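Local coordinates for protein glycosyl hydrolase, family 38 (PDB 5KBP) that probably hydrolyses alpha-mannosidic linkages in carbohydrates, as a metal-dependent glycoside hydrolase of family 38 would, at residues 404-409 against 492-497; 392-397 against 504-509; 454-459 against 816-821; 326-331 against 384-389. All coordinates share one frame; numbering follows the deposited sequence.

Interaction 1 of 4, residues 404-409 against 492-497; sequences HPFVLF and VELSVK
Phe-406 and Leu-408 of strand 404-410 face Leu-494 and Val-496 of strand 483-499 across the core of a beta sandwich in the region matching C-terminal domain 1 of family 38. The two strands belong to different antiparallel sheets, and the short segments have axes 11.3 Å apart with N-to-C directions at 37°; this separation and moderate twist are those of two sheets packed face to face. Alternation along each strand brings the even-numbered residues inward, while Val-407 turns to the other side of its sheet, against Ile-394.

Leu-494 is the common partner. Its CD1 methyl lies at the edge of the Phe-406 ring, near the ring plane, 3.8 Å from CE2 and 3.9 Å from CZ of Phe-406, so the ring offers its rim and not a face. Phe-406 gets there with CG placed between its backbone N and carbonyl carbon (chi1 59°), its side chain advancing on Leu-494 from the opposite direction. Phe-507, from the neighbouring strand 503-511 of the same sheet, touches both Phe-406 and Leu-408, and Val-422 and Val-420 of strand 416-430 flank Phe-406 and Val-496.

Leu-408 passes alongside Val-496 in the opposite sense and meets Leu-494 at a slant. A single methyl bridges both partners: CD1 of Leu-408 sits 4.0 Å from CD1 of Leu-494 and 4.0 Å from CG2 of Val-496.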
loop_
_atom_site.group_PDB
_atom_site.type_symbol
_atom_site.label_atom_id
_atom_site.label_comp_id
_atom_site.label_asym_id
_atom_site.label_seq_id
_atom_site.Cartn_x
_atom_site.Cartn_y
_atom_site.Cartn_z
ATOM N N HIS A 404 -40.854 -6.802 -2.205
ATOM C CA HIS A 404 -39.406 -6.680 -2.055
ATOM C C HIS A 404 -39.105 -5.903 -0.779
ATOM O O HIS A 404 -39.087 -4.663 -0.790
ATOM C CB HIS A 404 -38.794 -5.984 -3.273
ATOM C CG HIS A 404 -39.188 -6.597 -4.582
ATOM N ND1 HIS A 404 -38.610 -7.749 -5.069
ATOM C CD2 HIS A 404 -40.104 -6.216 -5.505
ATOM C CE1 HIS A 404 -39.152 -8.053 -6.235
ATOM N NE2 HIS A 404 -40.061 -7.139 -6.522
ATOM N N PRO A 405 -38.869 -6.574 0.345
ATOM C CA PRO A 405 -38.634 -5.855 1.599
ATOM C C PRO A 405 -37.199 -5.373 1.743
ATOM O O PRO A 405 -36.259 -5.941 1.182
ATOM C CB PRO A 405 -38.970 -6.901 2.669
ATOM C CG PRO A 405 -38.656 -8.200 2.019
ATOM C CD PRO A 405 -38.950 -8.032 0.548
ATOM N N PHE A 406 -37.046 -4.300 2.516
ATOM C CA PHE A 406 -35.737 -3.756 2.849
ATOM C C PHE A 406 -35.797 -3.169 4.251
ATOM O O PHE A 406 -36.870 -2.820 4.751
ATOM C CB PHE A 406 -35.278 -2.703 1.829
ATOM C CG PHE A 406 -36.213 -1.534 1.693
ATOM C CD1 PHE A 406 -37.294 -1.590 0.827
ATOM C CD2 PHE A 406 -36.007 -0.375 2.425
ATOM C CE1 PHE A 406 -38.155 -0.515 0.698
ATOM C CE2 PHE A 406 -36.865 0.705 2.299
ATOM C CZ PHE A 406 -37.940 0.633 1.435
ATOM N N VAL A 407 -34.629 -3.058 4.883
ATOM C CA VAL A 407 -34.518 -2.674 6.287
ATOM C C VAL A 407 -33.625 -1.447 6.409
ATOM O O VAL A 407 -32.575 -1.364 5.763
ATOM C CB VAL A 407 -33.967 -3.834 7.144
ATOM C CG1 VAL A 407 -33.947 -3.450 8.615
ATOM C CG2 VAL A 407 -34.788 -5.096 6.929
ATOM N N LEU A 408 -34.043 -0.500 7.249
ATOM C CA LEU A 408 -33.286 0.714 7.535
ATOM C C LEU A 408 -32.770 0.653 8.966
ATOM O O LEU A 408 -33.558 0.496 9.904
ATOM C CB LEU A 408 -34.150 1.959 7.333
ATOM C CG LEU A 408 -34.230 2.524 5.914
ATOM C CD1 LEU A 408 -35.299 3.603 5.823
ATOM C CD2 LEU A 408 -32.875 3.073 5.497
ATOM N N PHE A 409 -31.457 0.789 9.132
ATOM C CA PHE A 409 -30.820 0.768 10.441
ATOM C C PHE A 409 -30.344 2.164 10.817
ATOM O O PHE A 409 -29.759 2.874 9.993
ATOM C CB PHE A 409 -29.621 -0.185 10.466
ATOM C CG PHE A 409 -29.978 -1.626 10.266
ATOM C CD1 PHE A 409 -30.074 -2.156 8.990
ATOM C CD2 PHE A 409 -30.193 -2.458 11.352
ATOM C CE1 PHE A 409 -30.392 -3.486 8.801
ATOM C CE2 PHE A 409 -30.513 -3.787 11.169
ATOM C CZ PHE A 409 -30.612 -4.303 9.892
ATOM N N VAL A 492 -35.336 4.093 -4.436
ATOM C CA VAL A 492 -36.499 4.691 -3.790
ATOM C C VAL A 492 -36.023 5.712 -2.768
ATOM O O VAL A 492 -35.029 5.490 -2.066
ATOM C CB VAL A 492 -37.382 3.614 -3.129
ATOM C CG1 VAL A 492 -38.642 4.235 -2.550
ATOM C CG2 VAL A 492 -37.730 2.526 -4.135
ATOM N N GLU A 493 -36.735 6.833 -2.684
ATOM C CA GLU A 493 -36.391 7.933 -1.793
ATOM C C GLU A 493 -37.404 7.987 -0.657
ATOM O O GLU A 493 -38.610 8.092 -0.905
ATOM C CB GLU A 493 -36.361 9.256 -2.557
ATOM C CG GLU A 493 -35.642 10.383 -1.841
ATOM C CD GLU A 493 -35.508 11.624 -2.702
ATOM O OE1 GLU A 493 -36.441 11.913 -3.481
ATOM O OE2 GLU A 493 -34.467 12.306 -2.606
ATOM N N LEU A 494 -36.918 7.914 0.579
ATOM C CA LEU A 494 -37.767 7.962 1.760
ATOM C C LEU A 494 -37.418 9.175 2.611
ATOM O O LEU A 494 -36.272 9.635 2.627
ATOM C CB LEU A 494 -37.630 6.685 2.605
ATOM C CG LEU A 494 -38.104 5.367 1.986
ATOM C CD1 LEU A 494 -37.996 4.236 2.995
ATOM C CD2 LEU A 494 -39.529 5.494 1.477
ATOM N N SER A 495 -38.420 9.689 3.319
ATOM C CA SER A 495 -38.259 10.820 4.231
ATOM C C SER A 495 -38.384 10.287 5.655
ATOM O O SER A 495 -39.492 10.058 6.148
ATOM C CB SER A 495 -39.293 11.905 3.947
ATOM O OG SER A 495 -39.149 12.996 4.840
ATOM N N VAL A 496 -37.243 10.086 6.311
ATOM C CA VAL A 496 -37.189 9.544 7.665
ATOM C C VAL A 496 -37.105 10.700 8.651
ATOM O O VAL A 496 -36.226 11.565 8.535
ATOM C CB VAL A 496 -35.999 8.585 7.831
ATOM C CG1 VAL A 496 -35.877 8.129 9.275
ATOM C CG2 VAL A 496 -36.156 7.390 6.901
ATOM N N LYS A 497 -38.013 10.713 9.626
ATOM C CA LYS A 497 -38.159 11.821 10.563
ATOM C C LYS A 497 -37.954 11.309 11.985
ATOM O O LYS A 497 -38.795 10.571 12.510
ATOM C CB LYS A 497 -39.532 12.476 10.412
ATOM C CG LYS A 497 -39.779 13.648 11.345
ATOM C CD LYS A 497 -41.162 14.238 11.119
ATOM C CE LYS A 497 -41.445 15.390 12.070
ATOM N NZ LYS A 497 -42.804 15.960 11.851
#

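Interaction 2 of 4, residues 392-397 against 504-509; sequences EAIDTS and WDSFAL
Ile-394 lies against Trp-504 and Ser-506 where the chain leaves helix 362-393 and covers one face of an antiparallel sheet, reaching its strand 503-511. The linker thereby packs on the side of the sheet turned away from the sandwich core, where Val-407 of the neighbouring strand also touches Ser-506.

The aromatic part of the contact is a CH-pi interaction. CD1 of Ile-394 stands 4.0 Å from the centroid of the five-membered ring of Trp-504 and 26° off its normal, so the methyl rests over the face. The nearest ring atom is NE1 of Trp-504, 3.7 Å from the same CD1. Ile-394 has its CG1 branch beside the backbone N (chi1 -66°) and extended beyond it, which carries CD1 over the indole while CG2 is left for the serine.

The polar groups are satisfied by a third stretch of chain: Trp-504 NE1 bonds to the carbonyl O of Ala-816 and Ser-506 OG to that of Pro-817. With these hydrogen bonds holding the indole and the hydroxyl, Ile-394 adds only dispersion contacts.

Within the linker, Asp-395 OD1 receives a weak bond of 3.3 Å from Ser-397 N, an Asx turn by its connectivity. The second Ile-394 branch makes the remaining cross-contact, its CG2 methyl lying 3.6 Å from OG of Ser-506.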
loop_
_atom_site.group_PDB
_atom_site.type_symbol
_atom_site.label_atom_id
_atom_site.label_comp_id
_atom_site.label_asym_id
_atom_site.label_seq_id
_atom_site.Cartn_x
_atom_site.Cartn_y
_atom_site.Cartn_z
ATOM N N GLU A 392 -31.514 -11.415 7.742
ATOM C CA GLU A 392 -31.959 -12.797 7.600
ATOM C C GLU A 392 -32.799 -13.254 8.785
ATOM O O GLU A 392 -33.558 -14.221 8.655
ATOM C CB GLU A 392 -30.757 -13.728 7.432
ATOM C CG GLU A 392 -30.837 -14.630 6.211
ATOM C CD GLU A 392 -30.350 -13.948 4.948
ATOM O OE1 GLU A 392 -29.143 -14.046 4.646
ATOM O OE2 GLU A 392 -31.173 -13.305 4.264
ATOM N N ALA A 393 -32.682 -12.583 9.932
ATOM C CA ALA A 393 -33.436 -12.934 11.126
ATOM C C ALA A 393 -34.696 -12.099 11.312
ATOM O O ALA A 393 -35.475 -12.380 12.228
ATOM C CB ALA A 393 -32.550 -12.795 12.372
ATOM N N ILE A 394 -34.915 -11.088 10.476
ATOM C CA ILE A 394 -36.090 -10.232 10.601
ATOM C C ILE A 394 -37.282 -10.917 9.947
ATOM O O ILE A 394 -37.186 -11.421 8.821
ATOM C CB ILE A 394 -35.826 -8.852 9.976
ATOM C CG1 ILE A 394 -34.744 -8.111 10.764
ATOM C CG2 ILE A 394 -37.102 -8.027 9.931
ATOM C CD1 ILE A 394 -34.442 -6.728 10.237
ATOM N N ASP A 395 -38.410 -10.944 10.656
ATOM C CA ASP A 395 -39.627 -11.568 10.153
ATOM C C ASP A 395 -40.206 -10.750 9.005
ATOM O O ASP A 395 -40.989 -9.821 9.233
ATOM C CB ASP A 395 -40.653 -11.720 11.279
ATOM C CG ASP A 395 -41.771 -12.688 10.931
ATOM O OD1 ASP A 395 -41.949 -13.008 9.737
ATOM O OD2 ASP A 395 -42.479 -13.127 11.861
ATOM N N THR A 396 -39.830 -11.086 7.774
ATOM C CA THR A 396 -40.314 -10.385 6.593
ATOM C C THR A 396 -41.549 -11.032 5.980
ATOM O O THR A 396 -42.081 -10.507 4.996
ATOM C CB THR A 396 -39.207 -10.293 5.538
ATOM O OG1 THR A 396 -38.646 -11.592 5.312
ATOM C CG2 THR A 396 -38.111 -9.345 6.000
ATOM N N SER A 397 -42.020 -12.151 6.533
ATOM C CA SER A 397 -43.256 -12.760 6.058
ATOM C C SER A 397 -44.480 -11.905 6.356
ATOM O O SER A 397 -45.560 -12.195 5.830
ATOM C CB SER A 397 -43.430 -14.149 6.675
ATOM O OG SER A 397 -43.458 -14.083 8.090
ATOM N N TRP A 504 -34.081 -0.351 14.108
ATOM C CA TRP A 504 -34.260 -0.632 12.691
ATOM C C TRP A 504 -35.741 -0.658 12.352
ATOM O O TRP A 504 -36.567 -1.094 13.159
ATOM C CB TRP A 504 -33.591 -1.953 12.271
ATOM C CG TRP A 504 -34.166 -3.200 12.882
ATOM C CD1 TRP A 504 -35.340 -3.812 12.546
ATOM C CD2 TRP A 504 -33.572 -4.008 13.904
ATOM N NE1 TRP A 504 -35.522 -4.939 13.311
ATOM C CE2 TRP A 504 -34.450 -5.082 14.152
ATOM C CE3 TRP A 504 -32.387 -3.922 14.643
ATOM C CZ2 TRP A 504 -34.180 -6.064 15.104
ATOM C CZ3 TRP A 504 -32.122 -4.897 15.588
ATOM C CH2 TRP A 504 -33.014 -5.953 15.810
ATOM N N ASP A 505 -36.066 -0.179 11.155
ATOM C CA ASP A 505 -37.425 -0.182 10.637
ATOM C C ASP A 505 -37.454 -0.920 9.308
ATOM O O ASP A 505 -36.580 -0.723 8.458
ATOM C CB ASP A 505 -37.956 1.247 10.462
ATOM C CG ASP A 505 -38.235 1.934 11.785
ATOM O OD1 ASP A 505 -38.861 1.305 12.666
ATOM O OD2 ASP A 505 -37.826 3.102 11.946
ATOM N N SER A 506 -38.458 -1.773 9.135
ATOM C CA SER A 506 -38.598 -2.579 7.932
ATOM C C SER A 506 -39.686 -2.003 7.035
ATOM O O SER A 506 -40.737 -1.567 7.514
ATOM C CB SER A 506 -38.925 -4.031 8.284
ATOM O OG SER A 506 -37.889 -4.610 9.059
ATOM N N PHE A 507 -39.421 -1.998 5.733
ATOM C CA PHE A 507 -40.373 -1.556 4.724
ATOM C C PHE A 507 -40.367 -2.564 3.581
ATOM O O PHE A 507 -39.577 -3.511 3.566
ATOM C CB PHE A 507 -40.037 -0.145 4.224
ATOM C CG PHE A 507 -39.981 0.888 5.315
ATOM C CD1 PHE A 507 -41.128 1.551 5.719
ATOM C CD2 PHE A 507 -38.781 1.195 5.934
ATOM C CE1 PHE A 507 -41.079 2.501 6.721
ATOM C CE2 PHE A 507 -38.726 2.145 6.937
ATOM C CZ PHE A 507 -39.877 2.799 7.330
ATOM N N ALA A 508 -41.258 -2.361 2.613
ATOM C CA ALA A 508 -41.344 -3.258 1.471
ATOM C C ALA A 508 -41.762 -2.469 0.241
ATOM O O ALA A 508 -42.308 -1.367 0.339
ATOM C CB ALA A 508 -42.322 -4.410 1.722
ATOM N N LEU A 509 -41.504 -3.057 -0.924
ATOM C CA LEU A 509 -41.801 -2.443 -2.213
ATOM C C LEU A 509 -42.805 -3.328 -2.937
ATOM O O LEU A 509 -42.456 -4.421 -3.398
ATOM C CB LEU A 509 -40.525 -2.264 -3.036
ATOM C CG LEU A 509 -40.423 -1.027 -3.929
ATOM C CD1 LEU A 509 -40.463 0.237 -3.089
ATOM C CD2 LEU A 509 -39.151 -1.081 -4.757
#

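Interaction 3 of 4, residues 454-459 against 816-821; sequences IDPTGK and APNHVY
Pro-456 CG is the point of contact, touching both Pro-817 CB at 3.6 Å and Asn-818 ND2 at 3.4 Å, which lie on the same side of it. Both prolines carry C-gamma exo puckers, yet they use different corners: Pro-456 presents the flap atom CG, whereas Pro-817 offers the flank of its ring at CB, the two rings meeting at an angle. Asn-818 arrives from the opposite direction. With CG beside its own backbone N (chi1 -53°), its amide is divided between two tasks, since OD1 accepts the N-H of Ser-506 while ND2 is brought against the proline carbons, 3.8 Å from CD of Pro-456.

Pro-456 belongs to the tip of the beta hairpin of strands 451-454 and 460-461, a type I turn from Asp-455 to Gly-458 extended by a G1 bulge. The evidence is a pair of backbone bonds, Gly-458 N to Asp-455 O (2.9 Å) and a longer one from Asp-455 N to Lys-459 O, together with the positive phi of 109° at Gly-458. Val-398 touches both prolines from a neighbouring loop. Asp-455 swings its carboxylate back over the turn (chi1 69°), where OD1 receives two bent, weak bonds, from Gly-458 N at 2.9 Å and from Lys-459 N at 2.7 Å.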
loop_
_atom_site.group_PDB
_atom_site.type_symbol
_atom_site.label_atom_id
_atom_site.label_comp_id
_atom_site.label_asym_id
_atom_site.label_seq_id
_atom_site.Cartn_x
_atom_site.Cartn_y
_atom_site.Cartn_z
ATOM N N ILE A 454 -44.497 0.299 1.682
ATOM C CA ILE A 454 -45.414 -0.012 2.770
ATOM C C ILE A 454 -44.618 -0.450 3.989
ATOM O O ILE A 454 -43.496 -0.953 3.879
ATOM C CB ILE A 454 -46.439 -1.102 2.381
ATOM C CG1 ILE A 454 -45.725 -2.387 1.959
ATOM C CG2 ILE A 454 -47.375 -0.601 1.287
ATOM C CD1 ILE A 454 -46.655 -3.570 1.804
ATOM N N ASP A 455 -45.215 -0.254 5.162
ATOM C CA ASP A 455 -44.644 -0.661 6.439
ATOM C C ASP A 455 -45.155 -2.061 6.769
ATOM O O ASP A 455 -45.957 -2.607 6.000
ATOM C CB ASP A 455 -45.008 0.362 7.521
ATOM C CG ASP A 455 -46.481 0.342 7.875
ATOM O OD1 ASP A 455 -47.307 0.018 6.995
ATOM O OD2 ASP A 455 -46.810 0.656 9.038
ATOM N N PRO A 456 -44.715 -2.692 7.866
ATOM C CA PRO A 456 -45.256 -4.023 8.196
ATOM C C PRO A 456 -46.769 -4.056 8.336
ATOM O O PRO A 456 -47.383 -5.094 8.059
ATOM C CB PRO A 456 -44.560 -4.362 9.520
ATOM C CG PRO A 456 -43.276 -3.628 9.452
ATOM C CD PRO A 456 -43.575 -2.345 8.737
ATOM N N THR A 457 -47.391 -2.956 8.761
ATOM C CA THR A 457 -48.847 -2.919 8.849
ATOM C C THR A 457 -49.493 -3.000 7.472
ATOM O O THR A 457 -50.571 -3.589 7.324
ATOM C CB THR A 457 -49.293 -1.646 9.572
ATOM O OG1 THR A 457 -48.747 -1.633 10.897
ATOM C CG2 THR A 457 -50.813 -1.566 9.654
ATOM N N GLY A 458 -48.843 -2.441 6.454
ATOM C CA GLY A 458 -49.422 -2.330 5.132
ATOM C C GLY A 458 -49.790 -0.919 4.739
ATOM O O GLY A 458 -50.235 -0.705 3.604
ATOM N N LYS A 459 -49.623 0.049 5.637
ATOM C CA LYS A 459 -49.924 1.435 5.316
ATOM C C LYS A 459 -48.864 1.996 4.376
ATOM O O LYS A 459 -47.663 1.846 4.616
ATOM C CB LYS A 459 -50.004 2.269 6.595
ATOM C CG LYS A 459 -50.221 3.756 6.362
ATOM C CD LYS A 459 -51.432 4.021 5.479
ATOM C CE LYS A 459 -52.724 3.563 6.136
ATOM N NZ LYS A 459 -53.896 3.812 5.249
ATOM N N ALA A 816 -38.030 -8.815 15.400
ATOM C CA ALA A 816 -39.216 -8.061 15.040
ATOM C C ALA A 816 -38.940 -7.185 13.819
ATOM O O ALA A 816 -37.803 -6.762 13.594
ATOM C CB ALA A 816 -39.673 -7.194 16.210
ATOM N N PRO A 817 -39.964 -6.910 13.005
ATOM C CA PRO A 817 -39.752 -6.008 11.858
ATOM C C PRO A 817 -39.288 -4.621 12.270
ATOM O O PRO A 817 -38.483 -4.004 11.560
ATOM C CB PRO A 817 -41.132 -5.975 11.185
ATOM C CG PRO A 817 -41.800 -7.237 11.620
ATOM C CD PRO A 817 -41.322 -7.478 13.020
ATOM N N ASN A 818 -39.778 -4.113 13.398
ATOM C CA ASN A 818 -39.320 -2.853 13.968
ATOM C C ASN A 818 -38.889 -3.113 15.403
ATOM O O ASN A 818 -39.612 -3.766 16.161
ATOM C CB ASN A 818 -40.416 -1.783 13.921
ATOM C CG ASN A 818 -40.990 -1.598 12.531
ATOM O OD1 ASN A 818 -40.367 -0.982 11.668
ATOM N ND2 ASN A 818 -42.187 -2.128 12.309
ATOM N N HIS A 819 -37.715 -2.607 15.775
ATOM C CA HIS A 819 -37.163 -2.922 17.083
ATOM C C HIS A 819 -36.151 -1.860 17.484
ATOM O O HIS A 819 -35.349 -1.418 16.658
ATOM C CB HIS A 819 -36.504 -4.306 17.079
ATOM C CG HIS A 819 -35.935 -4.710 18.403
ATOM N ND1 HIS A 819 -34.593 -4.605 18.699
ATOM C CD2 HIS A 819 -36.525 -5.224 19.507
ATOM C CE1 HIS A 819 -34.381 -5.035 19.931
ATOM N NE2 HIS A 819 -35.538 -5.416 20.443
ATOM N N VAL A 820 -36.195 -1.464 18.752
ATOM C CA VAL A 820 -35.235 -0.530 19.330
ATOM C C VAL A 820 -34.245 -1.331 20.162
ATOM O O VAL A 820 -34.623 -1.962 21.156
ATOM C CB VAL A 820 -35.933 0.542 20.182
ATOM C CG1 VAL A 820 -34.904 1.390 20.910
ATOM C CG2 VAL A 820 -36.828 1.408 19.311
ATOM N N TYR A 821 -32.973 -1.304 19.760
ATOM C CA TYR A 821 -31.970 -2.110 20.447
ATOM C C TYR A 821 -31.500 -1.455 21.742
ATOM O O TYR A 821 -31.242 -2.150 22.730
ATOM C CB TYR A 821 -30.783 -2.378 19.518
ATOM C CG TYR A 821 -29.798 -3.390 20.060
ATOM C CD1 TYR A 821 -30.149 -4.727 20.194
ATOM C CD2 TYR A 821 -28.514 -3.011 20.429
ATOM C CE1 TYR A 821 -29.254 -5.658 20.687
ATOM C CE2 TYR A 821 -27.609 -3.935 20.923
ATOM C CZ TYR A 821 -27.984 -5.257 21.051
ATOM O OH TYR A 821 -27.090 -6.179 21.541
#

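Interaction 4 of 4, residues 326-331 against 384-389; sequences AMAYEV and DEATRQ. With SO4 (sulfate ion), chain G.
Around Ala-328 and Ala-386, whose CA atoms are 5.2 Å apart, helices 304-332 and 362-393 of the alpha-mannosidase middle domain pack with segment axes 8.8 Å apart and N-to-C directions at 43°. The alanines permit this approach: CB of Ala-328 meets CB of Ala-386 at 3.7 Å. Gln-389 extends past them, its OE1 lying 3.6 Å from Ala-328 CB, while Val-331 CG2 sits 3.8 Å from the backbone O of Gln-389.

One turn before Gln-389, Glu-385 is gripped by Arg-388 through two nitrogens, NH2 to OE1 at 2.7 Å and NH1 to OE2. The carboxylate oxygens lie close to the guanidinium plane, but the nitrogens meet them some 53° above the carboxylate plane. A bend at chi3 (68°) turns the guanidinium edge to a sulfate, whose O2 is 3.0 Å from Arg-388 NH1; Gln-389 NE2 bonds to the sulfate O4 at 3.2 Å.

Arg-388 and Lys-478, its second partner, would be expected to favour an ionised Glu-385, whereas Glu-34 of the second subunit, a like charge near OE2, would oppose it. The sulfate, probably from the crystallisation liquor, marks an anion-attracting spot at the helix contact's edge, where Gln-389 serves both.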
loop_
_atom_site.group_PDB
_atom_site.type_symbol
_atom_site.label_atom_id
_atom_site.label_comp_id
_atom_site.label_asym_id
_atom_site.label_seq_id
_atom_site.Cartn_x
_atom_site.Cartn_y
_atom_site.Cartn_z
ATOM N N ALA A 326 -22.426 -5.784 16.969
ATOM C CA ALA A 326 -22.893 -5.967 18.339
ATOM C C ALA A 326 -24.345 -6.428 18.366
ATOM O O ALA A 326 -24.729 -7.245 19.211
ATOM C CB ALA A 326 -22.722 -4.672 19.131
ATOM N N MET A 327 -25.167 -5.917 17.445
ATOM C CA MET A 327 -26.548 -6.379 17.353
ATOM C C MET A 327 -26.624 -7.767 16.730
ATOM O O MET A 327 -27.440 -8.597 17.148
ATOM C CB MET A 327 -27.386 -5.389 16.543
ATOM C CG MET A 327 -27.475 -3.995 17.140
ATOM S SD MET A 327 -28.487 -2.896 16.129
ATOM C CE MET A 327 -28.276 -1.345 16.999
ATOM N N ALA A 328 -25.776 -8.041 15.735
ATOM C CA ALA A 328 -25.793 -9.340 15.070
ATOM C C ALA A 328 -25.380 -10.473 15.999
ATOM O O ALA A 328 -25.651 -11.640 15.693
ATOM C CB ALA A 328 -24.881 -9.314 13.843
ATOM N N TYR A 329 -24.725 -10.160 17.119
ATOM C CA TYR A 329 -24.395 -11.191 18.096
ATOM C C TYR A 329 -25.648 -11.816 18.695
ATOM O O TYR A 329 -25.624 -12.980 19.110
ATOM C CB TYR A 329 -23.507 -10.602 19.196
ATOM C CG TYR A 329 -23.243 -11.543 20.350
ATOM C CD1 TYR A 329 -22.192 -12.449 20.303
ATOM C CD2 TYR A 329 -24.041 -11.523 21.487
ATOM C CE1 TYR A 329 -21.946 -13.312 21.354
ATOM C CE2 TYR A 329 -23.802 -12.382 22.543
ATOM C CZ TYR A 329 -22.753 -13.274 22.471
ATOM O OH TYR A 329 -22.512 -14.131 23.520
ATOM N N GLU A 330 -26.750 -11.065 18.742
ATOM C CA GLU A 330 -27.972 -11.579 19.347
ATOM C C GLU A 330 -28.524 -12.776 18.582
ATOM O O GLU A 330 -29.180 -13.638 19.174
ATOM C CB GLU A 330 -29.016 -10.465 19.422
ATOM C CG GLU A 330 -28.559 -9.221 20.181
ATOM C CD GLU A 330 -28.559 -9.415 21.686
ATOM O OE1 GLU A 330 -29.137 -10.419 22.154
ATOM O OE2 GLU A 330 -27.988 -8.563 22.401
ATOM N N VAL A 331 -28.278 -12.851 17.274
ATOM C CA VAL A 331 -28.853 -13.899 16.450
ATOM C C VAL A 331 -27.842 -14.981 16.101
ATOM O O VAL A 331 -28.239 -16.127 15.858
ATOM C CB VAL A 331 -29.475 -13.304 15.168
ATOM C CG1 VAL A 331 -30.482 -12.210 15.514
ATOM C CG2 VAL A 331 -28.415 -12.768 14.233
ATOM N N ASP A 384 -21.231 -5.674 6.352
ATOM C CA ASP A 384 -22.123 -6.416 5.466
ATOM C C ASP A 384 -22.439 -7.801 6.016
ATOM O O ASP A 384 -23.520 -8.338 5.748
ATOM C CB ASP A 384 -21.511 -6.526 4.071
ATOM C CG ASP A 384 -21.322 -5.175 3.412
ATOM O OD1 ASP A 384 -22.057 -4.231 3.773
ATOM O OD2 ASP A 384 -20.442 -5.055 2.534
ATOM N N GLU A 385 -21.516 -8.396 6.774
ATOM C CA GLU A 385 -21.800 -9.678 7.412
ATOM C C GLU A 385 -22.863 -9.524 8.491
ATOM O O GLU A 385 -23.831 -10.292 8.538
ATOM C CB GLU A 385 -20.520 -10.270 8.002
ATOM C CG GLU A 385 -19.507 -10.727 6.969
ATOM C CD GLU A 385 -20.075 -11.751 6.012
ATOM O OE1 GLU A 385 -20.440 -11.370 4.881
ATOM O OE2 GLU A 385 -20.170 -12.934 6.400
ATOM N N ALA A 386 -22.696 -8.533 9.370
ATOM C CA ALA A 386 -23.694 -8.276 10.403
ATOM C C ALA A 386 -25.023 -7.851 9.794
ATOM O O ALA A 386 -26.093 -8.222 10.293
ATOM C CB ALA A 386 -23.183 -7.206 11.367
ATOM N N THR A 387 -24.974 -7.066 8.717
ATOM C CA THR A 387 -26.196 -6.610 8.065
ATOM C C THR A 387 -26.982 -7.784 7.487
ATOM O O THR A 387 -28.205 -7.868 7.648
ATOM C CB THR A 387 -25.850 -5.591 6.978
ATOM O OG1 THR A 387 -25.695 -4.295 7.568
ATOM C CG2 THR A 387 -26.925 -5.536 5.924
ATOM N N ARG A 388 -26.291 -8.709 6.815
ATOM C CA ARG A 388 -26.976 -9.872 6.257
ATOM C C ARG A 388 -27.533 -10.763 7.361
ATOM O O ARG A 388 -28.633 -11.311 7.231
ATOM C CB ARG A 388 -26.026 -10.666 5.360
ATOM C CG ARG A 388 -26.688 -11.852 4.675
ATOM C CD ARG A 388 -25.674 -12.826 4.096
ATOM N NE ARG A 388 -24.917 -13.517 5.135
ATOM C CZ ARG A 388 -23.663 -13.226 5.463
ATOM N NH1 ARG A 388 -23.050 -13.905 6.422
ATOM N NH2 ARG A 388 -23.018 -12.260 4.824
ATOM N N GLN A 389 -26.789 -10.910 8.460
ATOM C CA GLN A 389 -27.231 -11.774 9.550
ATOM C C GLN A 389 -28.456 -11.200 10.254
ATOM O O GLN A 389 -29.356 -11.949 10.652
ATOM C CB GLN A 389 -26.084 -11.989 10.539
ATOM C CG GLN A 389 -24.962 -12.870 10.000
ATOM C CD GLN A 389 -23.629 -12.609 10.674
ATOM O OE1 GLN A 389 -23.518 -11.744 11.544
ATOM N NE2 GLN A 389 -22.606 -13.351 10.269
HETATM S S SO4 G . -24.152 -16.751 8.439
HETATM O O1 SO4 G . -24.005 -17.911 7.564
HETATM O O2 SO4 G . -25.007 -15.761 7.792
HETATM O O3 SO4 G . -24.756 -17.167 9.701
HETATM O O4 SO4 G . -22.839 -16.167 8.697
#

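How the interactions relate
Interactions 1 and 2 are buried, interaction 4 is partly so, and interaction 3 lies at the surface. Strands 404-410 and 503-511 are neighbours in one sheet, joined by backbone bonds such as Leu-408 N to Asp-505 O, so interaction 1 packs one face of that sheet and interaction 2 the other. Residues 816-821 of interaction 3 border strand 503-511 too. Helix 362-393 serves both interactions 2 and 4, and Tyr-821 of interaction 3 hydrogen-bonds Glu-330 of interaction 4. Interaction 1 is wholly apolar; interaction 2, equally buried, adds an indole and a hydroxyl bonded to the chain of interaction 3; interaction 3 sets prolines against an amide; interaction 4 has a salt bridge and a sulfate at its edge.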